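Long-range contacts in T CELL surface glycoprotein CD4 (Rattus norvegicus, PDB 1CID), which probably serves as a T-cell coreceptor for class II MHC molecules, the fragment here being its domains 3 and 4: residues 79-84 with 104-109; 131-136 with 149-154; 123-128 with 161-166; 15-20 with 70-75. All blocks are in the same frame, centred on the assembly; numbering follows the deposited sequence.

Contact 1: 79-84 with 104-109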
loop_
_atom_site.group_PDB
_atom_site.type_symbol
_atom_site.label_atom_id
_atom_site.label_comp_id
_atom_site.label_asym_id
_atom_site.label_seq_id
_atom_site.Cartn_x
_atom_site.Cartn_y
_atom_site.Cartn_z
ATOM N N VAL A 79 -2.392 -0.308 8.035
ATOM C CA VAL A 79 -2.192 0.746 7.052
ATOM C C VAL A 79 -2.822 2.075 7.349
ATOM O O VAL A 79 -3.784 2.197 8.109
ATOM C CB VAL A 79 -2.542 0.128 5.720
ATOM C CG1 VAL A 79 -3.296 0.746 4.562
ATOM C CG2 VAL A 79 -1.072 0.029 5.351
ATOM N N SER A 80 -2.193 3.102 6.766
ATOM C CA SER A 80 -2.746 4.490 7.020
ATOM C C SER A 80 -2.278 5.367 5.878
ATOM O O SER A 80 -1.298 5.024 5.256
ATOM C CB SER A 80 -2.518 4.927 8.426
ATOM O OG SER A 80 -2.699 6.338 8.574
ATOM N N LEU A 81 -2.970 6.391 5.426
ATOM C CA LEU A 81 -2.641 7.266 4.328
ATOM C C LEU A 81 -1.244 7.851 4.573
ATOM O O LEU A 81 -0.573 8.225 3.589
ATOM C CB LEU A 81 -3.552 8.481 4.110
ATOM C CG LEU A 81 -4.973 8.200 3.673
ATOM C CD1 LEU A 81 -5.719 9.547 3.671
ATOM C CD2 LEU A 81 -5.069 7.447 2.359
ATOM N N GLN A 82 -0.944 7.875 5.847
ATOM C CA GLN A 82 0.372 8.450 6.221
ATOM C C GLN A 82 1.531 7.522 5.899
ATOM O O GLN A 82 2.601 8.163 5.833
ATOM C CB GLN A 82 0.342 8.968 7.653
ATOM C CG GLN A 82 0.154 7.977 8.759
ATOM C CD GLN A 82 0.457 8.654 10.074
ATOM O OE1 GLN A 82 -0.428 9.097 10.831
ATOM N NE2 GLN A 82 1.787 8.706 10.262
ATOM N N PHE A 83 1.379 6.235 5.710
ATOM C CA PHE A 83 2.476 5.342 5.380
ATOM C C PHE A 83 2.511 5.058 3.872
ATOM O O PHE A 83 3.387 4.270 3.468
ATOM C CB PHE A 83 2.536 4.008 6.134
ATOM C CG PHE A 83 2.351 4.068 7.607
ATOM C CD1 PHE A 83 3.087 4.940 8.417
ATOM C CD2 PHE A 83 1.417 3.233 8.233
ATOM C CE1 PHE A 83 2.896 5.055 9.795
ATOM C CE2 PHE A 83 1.221 3.319 9.617
ATOM C CZ PHE A 83 1.959 4.200 10.399
ATOM N N ALA A 84 1.647 5.594 3.077
ATOM C CA ALA A 84 1.695 5.250 1.660
ATOM C C ALA A 84 2.875 6.023 1.075
ATOM O O ALA A 84 2.966 7.166 1.525
ATOM C CB ALA A 84 0.418 5.725 1.038
ATOM N N LEU A 104 2.812 1.250 -1.936
ATOM C CA LEU A 104 1.581 1.137 -1.201
ATOM C C LEU A 104 0.736 2.387 -1.415
ATOM O O LEU A 104 1.264 3.398 -0.946
ATOM C CB LEU A 104 1.988 0.961 0.226
ATOM C CG LEU A 104 0.785 1.135 1.159
ATOM C CD1 LEU A 104 0.095 -0.222 1.214
ATOM C CD2 LEU A 104 1.316 1.534 2.513
ATOM N N VAL A 105 -0.425 2.041 -2.076
ATOM C CA VAL A 105 -1.386 3.174 -2.256
ATOM C C VAL A 105 -2.582 2.832 -1.307
ATOM O O VAL A 105 -2.958 1.669 -1.442
ATOM C CB VAL A 105 -1.836 3.671 -3.601
ATOM C CG1 VAL A 105 -1.073 3.090 -4.802
ATOM C CG2 VAL A 105 -3.306 3.552 -3.947
ATOM N N VAL A 106 -3.023 3.782 -0.489
ATOM C CA VAL A 106 -4.053 3.859 0.516
ATOM C C VAL A 106 -5.247 4.812 0.254
ATOM O O VAL A 106 -5.129 5.990 -0.001
ATOM C CB VAL A 106 -3.541 4.265 1.911
ATOM C CG1 VAL A 106 -4.613 4.216 2.986
ATOM C CG2 VAL A 106 -2.475 3.297 2.295
ATOM N N MET A 107 -6.435 4.258 0.456
ATOM C CA MET A 107 -7.735 4.897 0.280
ATOM C C MET A 107 -8.432 5.112 1.621
ATOM O O MET A 107 -8.396 4.168 2.433
ATOM C CB MET A 107 -8.698 3.985 -0.483
ATOM C CG MET A 107 -10.010 4.597 -0.872
ATOM S SD MET A 107 -10.985 3.757 -2.099
ATOM C CE MET A 107 -10.348 3.986 -3.708
ATOM N N LYS A 108 -9.027 6.269 1.700
ATOM C CA LYS A 108 -9.807 6.603 2.924
ATOM C C LYS A 108 -11.178 7.248 2.590
ATOM O O LYS A 108 -11.211 8.408 2.099
ATOM C CB LYS A 108 -9.093 7.538 3.888
ATOM C CG LYS A 108 -9.860 7.757 5.279
ATOM C CD LYS A 108 -9.441 8.918 6.110
ATOM C CE LYS A 108 -10.148 9.253 7.384
ATOM N NZ LYS A 108 -10.276 8.245 8.512
ATOM N N VAL A 109 -12.253 6.501 2.887
ATOM C CA VAL A 109 -13.628 6.941 2.619
ATOM C C VAL A 109 -14.235 7.396 3.966
ATOM O O VAL A 109 -14.192 6.511 4.822
ATOM C CB VAL A 109 -14.658 5.944 2.086
ATOM C CG1 VAL A 109 -15.998 6.525 1.579
ATOM C CG2 VAL A 109 -14.163 5.100 0.935
#
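Leu104 opens the contact by passing its CD2 methyl alongside Val79, CD2 to CG2 of Val79 being 4.0 Å, while the two side chains run in opposite directions. That same methyl lies against the end of the 79-84 loop, 3.6 Å from Phe83 O, an oxygen that also accepts a hydrogen bond from Trp32 NE1. Val105 points away from the loop and packs on Met171 and Val121. The centre of the contact is Val106, whose two methyls part the work. CG2 meets CG1 of Val79 tip to tip at 3.5 Å and CB of Ala84 at 4.0 Å. CG1, set opposite the backbone N (chi1 -175°), instead faces the branched end of Leu81, which comes in across it at a slant. Lys108 offers only the root of its side chain, CB lying 3.9 Å from Leu81 CD1; the rest leads away from the loop, its NZ making a long, weak ion pair with Glu9. The loop itself is folded back by a backbone hydrogen bond from Phe83 N to Ser80 O at 3.0 Å. A turn joining strands 73-76 and 85-92, packed against a long strand that runs on into the next domain, is the E-F turn of an immunoglobulin fold packed on its G strand.

Contact 2: 131-136 with 149-154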
loop_
_atom_site.group_PDB
_atom_site.type_symbol
_atom_site.label_atom_id
_atom_site.label_comp_id
_atom_site.label_asym_id
_atom_site.label_seq_id
_atom_site.Cartn_x
_atom_site.Cartn_y
_atom_site.Cartn_z
ATOM N N LEU A 131 -10.646 8.714 -9.561
ATOM C CA LEU A 131 -11.403 8.314 -8.383
ATOM C C LEU A 131 -12.904 8.498 -8.724
ATOM O O LEU A 131 -13.315 9.422 -9.458
ATOM C CB LEU A 131 -10.964 9.222 -7.271
ATOM C CG LEU A 131 -10.032 8.890 -6.115
ATOM C CD1 LEU A 131 -10.181 9.964 -5.049
ATOM C CD2 LEU A 131 -10.293 7.500 -5.571
ATOM N N ILE A 132 -13.637 7.567 -8.174
ATOM C CA ILE A 132 -15.051 7.455 -8.461
ATOM C C ILE A 132 -15.845 7.159 -7.215
ATOM O O ILE A 132 -15.535 6.180 -6.534
ATOM C CB ILE A 132 -15.091 6.255 -9.485
ATOM C CG1 ILE A 132 -14.325 6.582 -10.804
ATOM C CG2 ILE A 132 -16.500 5.744 -9.819
ATOM C CD1 ILE A 132 -13.913 5.153 -11.350
ATOM N N LEU A 133 -16.860 7.937 -6.979
ATOM C CA LEU A 133 -17.827 7.795 -5.878
ATOM C C LEU A 133 -19.124 7.426 -6.625
ATOM O O LEU A 133 -19.525 8.135 -7.529
ATOM C CB LEU A 133 -17.870 9.034 -5.007
ATOM C CG LEU A 133 -17.165 9.023 -3.662
ATOM C CD1 LEU A 133 -17.331 10.336 -3.033
ATOM C CD2 LEU A 133 -17.720 7.932 -2.765
ATOM N N LYS A 134 -19.741 6.315 -6.423
ATOM C CA LYS A 134 -20.883 5.662 -6.943
ATOM C C LYS A 134 -21.812 5.200 -5.809
ATOM O O LYS A 134 -21.407 5.108 -4.642
ATOM C CB LYS A 134 -20.485 4.292 -7.380
ATOM C CG LYS A 134 -20.402 3.936 -8.842
ATOM C CD LYS A 134 -20.772 2.490 -8.536
ATOM C CE LYS A 134 -20.098 1.622 -9.486
ATOM N NZ LYS A 134 -19.967 1.910 -10.949
ATOM N N GLN A 135 -23.031 4.871 -6.219
ATOM C CA GLN A 135 -23.994 4.390 -5.176
ATOM C C GLN A 135 -23.769 2.889 -5.206
ATOM O O GLN A 135 -23.525 2.477 -6.354
ATOM C CB GLN A 135 -25.423 4.801 -5.438
ATOM C CG GLN A 135 -26.043 5.562 -4.279
ATOM C CD GLN A 135 -27.010 6.579 -4.794
ATOM O OE1 GLN A 135 -26.915 7.001 -5.959
ATOM N NE2 GLN A 135 -27.914 6.906 -3.883
ATOM N N GLU A 136 -23.836 2.140 -4.142
ATOM C CA GLU A 136 -23.542 0.750 -4.221
ATOM C C GLU A 136 -23.715 0.083 -5.573
ATOM O O GLU A 136 -22.593 -0.406 -5.967
ATOM C CB GLU A 136 -24.287 -0.220 -3.338
ATOM C CG GLU A 136 -23.393 -1.475 -3.095
ATOM C CD GLU A 136 -23.906 -2.269 -1.932
ATOM O OE1 GLU A 136 -24.825 -1.794 -1.264
ATOM O OE2 GLU A 136 -23.358 -3.381 -1.752
ATOM N N ILE A 149 -11.867 13.196 -4.168
ATOM C CA ILE A 149 -13.141 13.667 -4.702
ATOM C C ILE A 149 -14.129 13.770 -3.547
ATOM O O ILE A 149 -13.883 13.030 -2.618
ATOM C CB ILE A 149 -13.686 12.757 -5.791
ATOM C CG1 ILE A 149 -13.782 11.370 -5.167
ATOM C CG2 ILE A 149 -12.657 13.043 -6.884
ATOM C CD1 ILE A 149 -14.124 10.248 -6.170
ATOM N N GLN A 150 -15.122 14.585 -3.728
ATOM C CA GLN A 150 -16.101 14.859 -2.656
ATOM C C GLN A 150 -17.505 14.776 -3.201
ATOM O O GLN A 150 -17.577 14.992 -4.413
ATOM C CB GLN A 150 -15.687 16.226 -2.103
ATOM C CG GLN A 150 -16.242 16.747 -0.815
ATOM C CD GLN A 150 -17.215 17.879 -1.113
ATOM O OE1 GLN A 150 -18.329 17.576 -1.622
ATOM N NE2 GLN A 150 -16.805 19.139 -0.871
ATOM N N VAL A 151 -18.528 14.467 -2.435
ATOM C CA VAL A 151 -19.919 14.405 -2.875
ATOM C C VAL A 151 -20.775 15.107 -1.788
ATOM O O VAL A 151 -20.792 14.849 -0.599
ATOM C CB VAL A 151 -20.589 13.085 -3.266
ATOM C CG1 VAL A 151 -22.124 12.984 -3.289
ATOM C CG2 VAL A 151 -20.122 12.647 -4.661
ATOM N N GLN A 152 -21.502 16.006 -2.431
ATOM C CA GLN A 152 -22.473 16.858 -1.741
ATOM C C GLN A 152 -23.808 16.116 -1.549
ATOM O O GLN A 152 -24.477 15.472 -2.405
ATOM C CB GLN A 152 -22.537 18.220 -2.421
ATOM C CG GLN A 152 -21.923 19.253 -1.486
ATOM C CD GLN A 152 -22.282 19.337 -0.006
ATOM O OE1 GLN A 152 -23.461 19.501 0.383
ATOM N NE2 GLN A 152 -21.304 19.241 0.935
ATOM N N ALA A 153 -24.089 16.242 -0.254
ATOM C CA ALA A 153 -25.252 15.665 0.388
ATOM C C ALA A 153 -25.664 14.345 -0.257
ATOM O O ALA A 153 -26.693 14.223 -0.941
ATOM C CB ALA A 153 -26.437 16.628 0.426
ATOM N N PRO A 154 -24.873 13.346 0.009
ATOM C CA PRO A 154 -25.157 12.018 -0.497
ATOM C C PRO A 154 -26.498 11.469 -0.051
ATOM O O PRO A 154 -26.882 11.647 1.115
ATOM C CB PRO A 154 -24.066 11.219 0.175
ATOM C CG PRO A 154 -23.838 12.026 1.457
ATOM C CD PRO A 154 -23.681 13.426 0.859
#
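Packing between apolar side chains makes up most of this contact, and Ile149 is at its centre. Its CG1 branch projects between the backbone N and carbonyl carbon (chi1 56°) and extends through CD1 onto strand 131-135. There CD1 sits 3.5 Å from Leu131 CB and 4.1 Å from Leu133 CB, so one methyl touches both leucines that point toward strand 149-152. Leu131 replies with CD1, which comes to 3.9 Å from Ile149 CG1. Further along, Leu133 CD1 meets Val151 CG2 at 4.0 Å, a lighter touch between branch ends.

A second kind of packing sets methyl against backbone: Ile149 CD1 also lies against the peptide between Leu131 and Ile132, 3.4 Å from Ile132 N. The short strands run in roughly the same direction, crossing at -27° with their axes 7.7 Å apart, and their main chains bond to other strands. Leu131 and Leu133 pair with strand 140-144, whereas Ile132 and Lys134 pair with strand 158-165.

Outside the packing itself, Glu136 forms a salt bridge with Lys174 of strand 168-176. The contact thus joins facing sheets of an immunoglobulin sandwich, strands C and E, beside the Cys119-Cys161 disulfide that Leu131 touches. With branched hydrocarbon side chains meeting each other and one peptide group, cohesion here probably rests on burial and fit and not on directional bonds.

Contact 3: 123-128 with 161-166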
loop_
_atom_site.group_PDB
_atom_site.type_symbol
_atom_site.label_atom_id
_atom_site.label_comp_id
_atom_site.label_asym_id
_atom_site.label_seq_id
_atom_site.Cartn_x
_atom_site.Cartn_y
_atom_site.Cartn_z
ATOM N N GLY A 123 -0.281 8.122 -2.268
ATOM C CA GLY A 123 0.773 7.121 -2.638
ATOM C C GLY A 123 0.867 7.219 -4.146
ATOM O O GLY A 123 0.162 8.027 -4.765
ATOM N N PRO A 124 1.702 6.377 -4.709
ATOM C CA PRO A 124 1.991 6.280 -6.147
ATOM C C PRO A 124 0.944 5.841 -7.171
ATOM O O PRO A 124 0.732 4.650 -7.586
ATOM C CB PRO A 124 3.194 5.313 -6.257
ATOM C CG PRO A 124 3.312 4.585 -4.957
ATOM C CD PRO A 124 2.551 5.436 -3.936
ATOM N N THR A 125 0.321 6.938 -7.652
ATOM C CA THR A 125 -0.732 6.736 -8.675
ATOM C C THR A 125 -0.366 7.289 -10.043
ATOM O O THR A 125 0.154 8.425 -10.018
ATOM C CB THR A 125 -2.128 7.316 -8.171
ATOM O OG1 THR A 125 -2.032 8.646 -7.589
ATOM C CG2 THR A 125 -2.769 6.266 -7.268
ATOM N N SER A 126 -0.687 6.542 -11.082
ATOM C CA SER A 126 -0.536 7.005 -12.473
ATOM C C SER A 126 -1.493 8.177 -12.696
ATOM O O SER A 126 -2.483 8.207 -11.963
ATOM C CB SER A 126 -1.059 6.008 -13.488
ATOM O OG SER A 126 -0.601 4.705 -13.668
ATOM N N PRO A 127 -1.354 9.025 -13.680
ATOM C CA PRO A 127 -2.273 10.131 -14.037
ATOM C C PRO A 127 -3.377 9.717 -15.029
ATOM O O PRO A 127 -4.175 10.518 -15.549
ATOM C CB PRO A 127 -1.305 11.193 -14.563
ATOM C CG PRO A 127 -0.434 10.290 -15.465
ATOM C CD PRO A 127 -0.190 9.034 -14.600
ATOM N N LYS A 128 -3.435 8.452 -15.372
ATOM C CA LYS A 128 -4.480 7.751 -16.129
ATOM C C LYS A 128 -5.129 6.841 -15.028
ATOM O O LYS A 128 -5.302 5.592 -15.047
ATOM C CB LYS A 128 -3.980 6.937 -17.300
ATOM C CG LYS A 128 -2.869 5.988 -16.828
ATOM C CD LYS A 128 -2.613 4.910 -17.866
ATOM C CE LYS A 128 -1.088 4.714 -17.941
ATOM N NZ LYS A 128 -0.455 5.979 -18.469
ATOM N N CYS A 161 -16.349 3.441 -3.141
ATOM C CA CYS A 161 -15.379 4.412 -3.738
ATOM C C CYS A 161 -14.393 3.606 -4.587
ATOM O O CYS A 161 -13.921 2.533 -4.125
ATOM C CB CYS A 161 -14.780 5.424 -2.777
ATOM S SG CYS A 161 -13.467 6.348 -3.679
ATOM N N LEU A 162 -14.090 3.979 -5.828
ATOM C CA LEU A 162 -13.139 3.112 -6.568
ATOM C C LEU A 162 -12.003 3.930 -7.152
ATOM O O LEU A 162 -12.288 5.087 -7.449
ATOM C CB LEU A 162 -13.863 2.488 -7.662
ATOM C CG LEU A 162 -15.261 2.185 -8.010
ATOM C CD1 LEU A 162 -15.145 1.423 -9.351
ATOM C CD2 LEU A 162 -15.871 1.152 -7.112
ATOM N N LEU A 163 -10.892 3.261 -7.309
ATOM C CA LEU A 163 -9.620 3.721 -7.913
ATOM C C LEU A 163 -9.480 2.829 -9.186
ATOM O O LEU A 163 -9.439 1.577 -9.081
ATOM C CB LEU A 163 -8.353 3.601 -7.147
ATOM C CG LEU A 163 -6.935 4.083 -7.192
ATOM C CD1 LEU A 163 -6.041 3.056 -7.813
ATOM C CD2 LEU A 163 -6.741 5.361 -8.005
ATOM N N SER A 164 -9.435 3.587 -10.252
ATOM C CA SER A 164 -9.319 2.868 -11.516
ATOM C C SER A 164 -8.261 3.546 -12.363
ATOM O O SER A 164 -8.097 4.765 -12.291
ATOM C CB SER A 164 -10.668 2.890 -12.211
ATOM O OG SER A 164 -11.019 4.192 -12.662
ATOM N N GLU A 165 -7.586 2.696 -13.113
ATOM C CA GLU A 165 -6.598 3.012 -14.171
ATOM C C GLU A 165 -7.116 2.199 -15.405
ATOM O O GLU A 165 -7.371 0.976 -15.335
ATOM C CB GLU A 165 -5.153 2.841 -13.935
ATOM C CG GLU A 165 -4.254 2.747 -15.191
ATOM C CD GLU A 165 -3.773 1.311 -15.083
ATOM O OE1 GLU A 165 -4.690 0.490 -15.324
ATOM O OE2 GLU A 165 -2.659 0.952 -14.725
ATOM N N GLY A 166 -7.377 3.035 -16.417
ATOM C CA GLY A 166 -7.988 2.515 -17.640
ATOM C C GLY A 166 -9.351 1.913 -17.288
ATOM O O GLY A 166 -10.161 2.639 -16.660
#
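The carbonyl oxygen of Lys128 is the polar atom on which Glu165 converges: Glu165 CA stands 3.0 Å from Lys128 O in a CA-H...O contact bent to 145° at the hydrogen. Gly166 N lies near the same oxygen but is not hydrogen-bonded to it. The arrangement belongs to the immunoglobulin sandwich of the second domain, where the B-C loop, 123-128, leans on the end of strand F, the strand that carries Cys161 of the Cys119-Cys161 disulfide.

Beyond the backbone, Lys128 and Glu165 lie side by side and point the same way, so their methylene chains meet, with Lys128 CD 3.8 Å from Glu165 CG. The charged ends stay apart, Lys128 NZ being 6.6 Å from Glu165 OE2; any attraction between them would be long-range. That carboxylate is engaged elsewhere, since OE2 forms a salt bridge with Lys170 on the neighbouring strand 168-176. Ser126 approaches the same oxygen without bonding to it. At the other end of the loop, Gly123 O accepts a hydrogen bond from Lys147 NZ. Deeper in, the packing becomes purely apolar: Thr125 holds its methyl opposite its own carbonyl carbon, and CG2 comes obliquely onto Leu163, 4.1 Å from CD2.

Contact 4: 15-20 with 70-75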
loop_
_atom_site.group_PDB
_atom_site.type_symbol
_atom_site.label_atom_id
_atom_site.label_comp_id
_atom_site.label_asym_id
_atom_site.label_seq_id
_atom_site.Cartn_x
_atom_site.Cartn_y
_atom_site.Cartn_z
ATOM N N PHE A 15 3.522 -7.881 1.230
ATOM C CA PHE A 15 4.248 -8.103 -0.060
ATOM C C PHE A 15 4.839 -9.501 -0.052
ATOM O O PHE A 15 5.042 -9.948 1.079
ATOM C CB PHE A 15 5.220 -6.964 -0.262
ATOM C CG PHE A 15 4.689 -5.569 -0.215
ATOM C CD1 PHE A 15 4.559 -4.885 0.965
ATOM C CD2 PHE A 15 4.277 -4.940 -1.386
ATOM C CE1 PHE A 15 4.070 -3.591 1.066
ATOM C CE2 PHE A 15 3.773 -3.640 -1.397
ATOM C CZ PHE A 15 3.687 -2.988 -0.125
ATOM N N SER A 16 5.053 -10.231 -1.112
ATOM C CA SER A 16 5.663 -11.596 -0.961
ATOM C C SER A 16 6.801 -11.612 -1.955
ATOM O O SER A 16 6.549 -11.161 -3.113
ATOM C CB SER A 16 4.599 -12.640 -1.038
ATOM O OG SER A 16 5.091 -13.934 -0.797
ATOM N N PHE A 17 8.013 -12.020 -1.624
ATOM C CA PHE A 17 9.179 -11.959 -2.591
ATOM C C PHE A 17 9.661 -13.387 -2.682
ATOM O O PHE A 17 10.206 -13.964 -1.730
ATOM C CB PHE A 17 10.109 -10.993 -2.064
ATOM C CG PHE A 17 9.692 -9.628 -1.672
ATOM C CD1 PHE A 17 9.583 -8.641 -2.646
ATOM C CD2 PHE A 17 9.522 -9.317 -0.319
ATOM C CE1 PHE A 17 9.286 -7.320 -2.290
ATOM C CE2 PHE A 17 9.269 -8.014 0.094
ATOM C CZ PHE A 17 9.160 -7.046 -0.928
ATOM N N PRO A 18 9.380 -13.866 -3.869
ATOM C CA PRO A 18 9.531 -15.304 -4.040
ATOM C C PRO A 18 10.605 -15.969 -4.824
ATOM O O PRO A 18 10.468 -17.169 -5.167
ATOM C CB PRO A 18 8.144 -15.508 -4.685
ATOM C CG PRO A 18 7.842 -14.243 -5.444
ATOM C CD PRO A 18 8.722 -13.142 -4.957
ATOM N N LEU A 19 11.617 -15.192 -5.016
ATOM C CA LEU A 19 12.805 -15.437 -5.800
ATOM C C LEU A 19 13.858 -16.441 -5.338
ATOM O O LEU A 19 14.325 -16.475 -4.196
ATOM C CB LEU A 19 13.374 -13.999 -6.014
ATOM C CG LEU A 19 12.896 -12.906 -5.051
ATOM C CD1 LEU A 19 13.574 -13.087 -3.681
ATOM C CD2 LEU A 19 13.088 -11.502 -5.615
ATOM N N ASN A 20 14.206 -17.258 -6.320
ATOM C CA ASN A 20 15.172 -18.320 -6.537
ATOM C C ASN A 20 15.679 -19.057 -5.302
ATOM O O ASN A 20 16.898 -19.328 -5.188
ATOM C CB ASN A 20 16.357 -17.647 -7.293
ATOM C CG ASN A 20 17.011 -16.421 -6.675
ATOM O OD1 ASN A 20 16.942 -15.280 -7.197
ATOM N ND2 ASN A 20 17.749 -16.497 -5.556
ATOM N N LEU A 70 11.059 -18.619 4.893
ATOM C CA LEU A 70 10.797 -18.615 3.379
ATOM C C LEU A 70 9.372 -19.041 3.258
ATOM O O LEU A 70 9.313 -20.074 3.869
ATOM C CB LEU A 70 11.955 -19.180 2.654
ATOM C CG LEU A 70 13.154 -18.246 2.778
ATOM C CD1 LEU A 70 13.769 -18.446 1.388
ATOM C CD2 LEU A 70 12.975 -16.746 2.920
ATOM N N PRO A 71 8.577 -18.075 2.911
ATOM C CA PRO A 71 9.003 -17.119 1.967
ATOM C C PRO A 71 9.386 -15.713 1.892
ATOM O O PRO A 71 9.718 -15.309 0.740
ATOM C CB PRO A 71 8.070 -17.539 0.740
ATOM C CG PRO A 71 6.765 -17.543 1.539
ATOM C CD PRO A 71 7.143 -18.099 2.894
ATOM N N LEU A 72 9.590 -15.083 2.995
ATOM C CA LEU A 72 10.058 -13.718 2.905
ATOM C C LEU A 72 8.782 -12.953 2.458
ATOM O O LEU A 72 8.547 -12.734 1.249
ATOM C CB LEU A 72 11.250 -13.363 1.970
ATOM C CG LEU A 72 11.674 -11.900 2.114
ATOM C CD1 LEU A 72 12.289 -11.663 3.493
ATOM C CD2 LEU A 72 12.807 -11.415 1.255
ATOM N N THR A 73 8.075 -12.602 3.502
ATOM C CA THR A 73 6.928 -11.763 3.179
ATOM C C THR A 73 7.180 -10.631 4.157
ATOM O O THR A 73 7.639 -10.915 5.265
ATOM C CB THR A 73 5.666 -12.628 3.270
ATOM O OG1 THR A 73 5.341 -12.522 4.682
ATOM C CG2 THR A 73 5.862 -14.088 2.892
ATOM N N LEU A 74 6.951 -9.426 3.725
ATOM C CA LEU A 74 7.114 -8.239 4.567
ATOM C C LEU A 74 5.672 -7.808 4.712
ATOM O O LEU A 74 4.884 -7.859 3.785
ATOM C CB LEU A 74 8.095 -7.364 3.870
ATOM C CG LEU A 74 8.101 -5.854 3.916
ATOM C CD1 LEU A 74 7.087 -5.380 2.870
ATOM C CD2 LEU A 74 7.846 -5.326 5.328
ATOM N N GLN A 75 5.266 -7.381 5.868
ATOM C CA GLN A 75 3.789 -7.056 5.971
ATOM C C GLN A 75 3.662 -5.734 6.610
ATOM O O GLN A 75 4.219 -5.836 7.705
ATOM C CB GLN A 75 3.479 -8.388 6.621
ATOM C CG GLN A 75 2.761 -8.795 7.831
ATOM C CD GLN A 75 1.409 -8.089 7.889
ATOM O OE1 GLN A 75 1.361 -6.854 7.988
ATOM N NE2 GLN A 75 0.318 -8.844 7.790
#
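The rings of Phe15 and Phe17 both meet Leu74, by different approaches. At the edge of the Phe17 ring, near its plane, lies Leu74 CB, 4.0 Å from CE2. Leu72 adds to the same ring, its CG standing 4.1 Å from Phe17 CD2. Phe15 CG, opposite the carbonyl carbon at chi1 -54°, brings its ring alongside Leu74, the two side chains pointing the same way, with Leu74 CD1 approaching the ring obliquely, 3.9 Å from Phe15 CG.

Along the backbone the two segments pair antiparallel. Phe15 and Leu74 form a hydrogen-bonded pair: Phe15 N donates to Leu74 O at 2.9 Å with an N-H...O angle of 151°, and the return bond from Leu74 N to Phe15 O is weak at 3.3 Å. Past the non-hydrogen-bonded pair of Ser16 and Thr73, Phe17 N reaches Leu72 O at 3.0 Å in a nearly straight bond of 169°. Ser16 and Thr73 look to the other side of the sheet, where Ser16 OG lies 3.8 Å from Thr73 CG2. The pairing gives out at Pro71, which follows a cis peptide.

These are strands B and E of the first immunoglobulin domain. Strand 65-66 borders 73-76 on its other side, with Thr73 N held by Ser67, while across the sandwich Phe15 and Phe17 rest on Val102 of strand 97-110 and Leu72 packs on Phe46 of strand 43-49.

Contact 4 belongs to the first domain and contacts 2 and 3 to the second; contact 1 lies at the junction, on the strand 97-110 that joins them. Contact 4 lies far out in the first domain, its centre about 37 Å from that of contact 2. Met107, facing away from the 79-84 loop, enters the second domain: its CE comes 4.0 Å from Leu131 CD2 of contact 2 and 3.7 Å from Leu163 N of contact 3. Contacts 2 and 3 both reach one sheet, where strands 129-135 and 158-165 are neighbours joined by a probable hydrogen bond from Leu162 N to Ile132 O (2.7 Å).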